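Local atomic coordinates of angiotensin-converting enzyme (Anopheles gambiae, PDB entry 6S1Y), a protein that is a zinc metallopeptidase of the angiotensin-converting enzyme family that probably removes dipeptides from the C-terminal ends of peptides. Residues Tyr198-Phe203 / Glu564-Ala569. Numbering follows the deposited sequence.
Sequences YDDSTF and ERKMSA
Asp200, whose other carboxylate oxygen faces the amine of Lys566 across the contact, has its OD1 gripped by two donors from one residue. Thr202 N bonds to Asp200 OD1 at 2.9 Å, meeting it on the anti side, tilted out of the carboxylate plane, with an N-H...O angle of 149°. Thr202 OG1 donates to Asp200 OD1 at 2.8 Å, from above the carboxylate plane and on the same face as the amide. The double hold restrains the carboxylate; Asp200 OD2 also takes a weak hydrogen bond from Gln206 NE2, in the first turn of helix 203-233. Lys566 NZ stands 4.3 Å from Asp200 OD2, too long for a salt bridge, though the opposite charges probably attract weakly. The apolar half of the contact is a single sulfur-aromatic pair. Met567 is extended as far as SD, then bends at chi3 (88°), which brings its methyl obliquely to the Phe203 ring: Met567 CE lies 3.8 Å from Phe203 CE1, and Met567 SD 4.1 Å from Phe203 CZ. The sulfur approaches obliquely, 61° off the ring normal and 5.1 Å from the ring centroid, and the two side chains cross nearly at right angles. On one face, the Phe203 ring packs against CB of Tyr198, while CE2 of Phe203 lies 3.4 Å above the plane of the Tyr198 ring. Val499 and Val502 of helix 495-514 line this apolar patch, and Gln506 of that helix bonds to the backbone of Lys566 and Ser568. No hydrogen bond joins the two segments directly. The contact is interhelical loop packing in the largely helical fold of this family, uniting a Met-aromatic pair with an Asx turn, set within the type I beta turn Asp200-Phe203, that leads into helix 203-233.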
ATOM      1  N   TYR A 198     -15.746   3.022   1.926  1.00 51.95           N
ATOM      2  CA  TYR A 198     -15.438   4.419   2.216  1.00 51.20           C
ATOM      3  C   TYR A 198     -16.681   5.230   2.540  1.00 53.92           C
ATOM      4  O   TYR A 198     -16.565   6.412   2.896  1.00 51.88           O
ATOM      5  CB  TYR A 198     -14.681   5.044   1.036  1.00 49.53           C
ATOM      6  CG  TYR A 198     -13.341   4.357   0.806  1.00 49.02           C
ATOM      7  CD1 TYR A 198     -12.196   4.774   1.475  1.00 46.78           C
ATOM      8  CD2 TYR A 198     -13.236   3.274  -0.063  1.00 48.96           C
ATOM      9  CE1 TYR A 198     -10.986   4.138   1.284  1.00 45.54           C
ATOM     10  CE2 TYR A 198     -12.025   2.634  -0.263  1.00 48.67           C
ATOM     11  CZ  TYR A 198     -10.911   3.070   0.414  1.00 47.27           C
ATOM     12  OH  TYR A 198      -9.722   2.422   0.198  1.00 49.24           O
ATOM     13  N   ASP A 199     -17.857   4.629   2.410  1.00 54.78           N
ATOM     14  CA  ASP A 199     -19.093   5.162   2.969  1.00 56.28           C
ATOM     15  C   ASP A 199     -19.342   6.602   2.526  1.00 56.66           C
ATOM     16  O   ASP A 199     -19.465   7.526   3.329  1.00 59.18           O
ATOM     17  CB  ASP A 199     -19.056   5.041   4.498  1.00 59.31           C
ATOM     18  CG  ASP A 199     -20.380   5.394   5.136  1.00 66.92           C
ATOM     19  OD1 ASP A 199     -21.433   5.043   4.541  1.00 64.82           O
ATOM     20  OD2 ASP A 199     -20.360   6.020   6.224  1.00 69.11           O
ATOM     21  N   ASP A 200     -19.439   6.782   1.213  1.00 57.01           N
ATOM     22  CA  ASP A 200     -19.667   8.110   0.650  1.00 56.24           C
ATOM     23  C   ASP A 200     -19.904   7.980  -0.845  1.00 55.78           C
ATOM     24  O   ASP A 200     -18.999   7.588  -1.595  1.00 53.70           O
ATOM     25  CB  ASP A 200     -18.483   9.033   0.942  1.00 55.06           C
ATOM     26  CG  ASP A 200     -18.750  10.487   0.533  1.00 58.53           C
ATOM     27  OD1 ASP A 200     -19.499  10.736  -0.455  1.00 56.92           O
ATOM     28  OD2 ASP A 200     -18.184  11.385   1.195  1.00 57.68           O
ATOM     29  N   SER A 201     -21.126   8.292  -1.281  1.00 56.97           N
ATOM     30  CA  SER A 201     -21.527   8.043  -2.661  1.00 56.47           C
ATOM     31  C   SER A 201     -20.814   8.955  -3.644  1.00 54.39           C
ATOM     32  O   SER A 201     -20.820   8.674  -4.850  1.00 53.48           O
ATOM     33  CB  SER A 201     -23.039   8.218  -2.799  1.00 60.23           C
ATOM     34  OG  SER A 201     -23.447   9.479  -2.284  1.00 64.33           O
ATOM     35  N   THR A 202     -20.218  10.039  -3.161  1.00 52.53           N
ATOM     36  CA  THR A 202     -19.413  10.913  -3.997  1.00 54.82           C
ATOM     37  C   THR A 202     -17.920  10.575  -3.944  1.00 54.18           C
ATOM     38  O   THR A 202     -17.104  11.355  -4.461  1.00 50.85           O
ATOM     39  CB  THR A 202     -19.606  12.386  -3.585  1.00 57.67           C
ATOM     40  OG1 THR A 202     -18.821  12.673  -2.418  1.00 56.95           O
ATOM     41  CG2 THR A 202     -21.059  12.688  -3.276  1.00 57.75           C
ATOM     42  N   PHE A 203     -17.539   9.448  -3.323  1.00 51.59           N
ATOM     43  CA  PHE A 203     -16.122   9.206  -3.085  1.00 51.69           C
ATOM     44  C   PHE A 203     -15.360   8.958  -4.385  1.00 48.31           C
ATOM     45  O   PHE A 203     -14.216   9.399  -4.529  1.00 47.44           O
ATOM     46  CB  PHE A 203     -15.911   8.029  -2.138  1.00 50.56           C
ATOM     47  CG  PHE A 203     -14.565   8.035  -1.474  1.00 48.64           C
ATOM     48  CD1 PHE A 203     -14.251   9.008  -0.530  1.00 48.31           C
ATOM     49  CD2 PHE A 203     -13.607   7.090  -1.815  1.00 46.59           C
ATOM     50  CE1 PHE A 203     -12.996   9.030   0.084  1.00 49.13           C
ATOM     51  CE2 PHE A 203     -12.355   7.082  -1.204  1.00 48.26           C
ATOM     52  CZ  PHE A 203     -12.037   8.058  -0.248  1.00 46.82           C
ATOM     53  N   GLU A 564     -10.768  18.336  11.027  1.00 57.57           N
ATOM     54  CA  GLU A 564     -11.435  18.340   9.742  1.00 57.58           C
ATOM     55  C   GLU A 564     -12.133  17.002   9.570  1.00 56.26           C
ATOM     56  O   GLU A 564     -11.778  16.004  10.203  1.00 57.23           O
ATOM     57  CB  GLU A 564     -10.448  18.582   8.604  1.00 60.63           C
ATOM     58  CG  GLU A 564      -9.834  19.971   8.602  1.00 67.18           C
ATOM     59  CD  GLU A 564      -8.697  20.084   7.609  1.00 74.52           C
ATOM     60  OE1 GLU A 564      -7.935  19.085   7.457  1.00 68.16           O
ATOM     61  OE2 GLU A 564      -8.576  21.169   6.993  1.00 74.36           O
ATOM     62  N   ARG A 565     -13.135  16.998   8.706  1.00 53.23           N
ATOM     63  CA  ARG A 565     -13.960  15.821   8.497  1.00 56.49           C
ATOM     64  C   ARG A 565     -13.921  15.333   7.057  1.00 56.31           C
ATOM     65  O   ARG A 565     -14.723  14.470   6.689  1.00 57.72           O
ATOM     66  CB  ARG A 565     -15.399  16.122   8.925  1.00 56.19           C
ATOM     67  CG  ARG A 565     -15.490  16.648  10.362  1.00 57.77           C
ATOM     68  CD  ARG A 565     -16.901  17.061  10.738  1.00 58.87           C
ATOM     69  NE  ARG A 565     -17.902  16.129  10.227  1.00 57.23           N
ATOM     70  CZ  ARG A 565     -18.233  14.985  10.826  1.00 59.25           C
ATOM     71  NH1 ARG A 565     -17.644  14.614  11.959  1.00 58.56           N
ATOM     72  NH2 ARG A 565     -19.152  14.209  10.282  1.00 59.35           N
ATOM     73  N   LYS A 566     -13.003  15.834   6.234  1.00 56.22           N
ATOM     74  CA  LYS A 566     -12.939  15.385   4.848  1.00 57.72           C
ATOM     75  C   LYS A 566     -11.499  15.153   4.408  1.00 53.65           C
ATOM     76  O   LYS A 566     -10.558  15.784   4.896  1.00 51.13           O
ATOM     77  CB  LYS A 566     -13.646  16.388   3.922  1.00 60.19           C
ATOM     78  CG  LYS A 566     -15.173  16.274   4.014  1.00 69.40           C
ATOM     79  CD  LYS A 566     -15.912  17.239   3.095  1.00 77.48           C
ATOM     80  CE  LYS A 566     -17.354  16.768   2.817  1.00 80.85           C
ATOM     81  NZ  LYS A 566     -17.430  15.561   1.909  1.00 73.64           N
ATOM     82  N   MET A 567     -11.342  14.184   3.510  1.00 52.59           N
ATOM     83  CA  MET A 567     -10.097  14.032   2.771  1.00 51.70           C
ATOM     84  C   MET A 567      -9.879  15.256   1.887  1.00 50.45           C
ATOM     85  O   MET A 567     -10.798  15.713   1.193  1.00 48.96           O
ATOM     86  CB  MET A 567     -10.160  12.763   1.927  1.00 50.53           C
ATOM     87  CG  MET A 567      -9.068  12.595   0.895  1.00 50.37           C
ATOM     88  SD  MET A 567      -9.209  10.984   0.060  1.00 51.81           S
ATOM     89  CE  MET A 567     -10.321  11.379  -1.307  1.00 51.57           C
ATOM     90  N   SER A 568      -8.666  15.797   1.934  1.00 48.34           N
ATOM     91  CA  SER A 568      -8.341  16.989   1.170  1.00 50.39           C
ATOM     92  C   SER A 568      -6.891  16.915   0.747  1.00 47.35           C
ATOM     93  O   SER A 568      -6.034  16.509   1.534  1.00 46.62           O
ATOM     94  CB  SER A 568      -8.566  18.270   1.968  1.00 51.09           C
ATOM     95  OG  SER A 568      -8.087  19.383   1.234  1.00 52.82           O
ATOM     96  N   ALA A 569      -6.634  17.287  -0.509  1.00 48.79           N
ATOM     97  CA  ALA A 569      -5.278  17.358  -1.041  1.00 48.73           C
ATOM     98  C   ALA A 569      -4.534  18.623  -0.637  1.00 47.29           C
ATOM     99  O   ALA A 569      -3.393  18.806  -1.086  1.00 47.73           O
ATOM    100  CB  ALA A 569      -5.307  17.278  -2.568  1.00 49.71           C
TER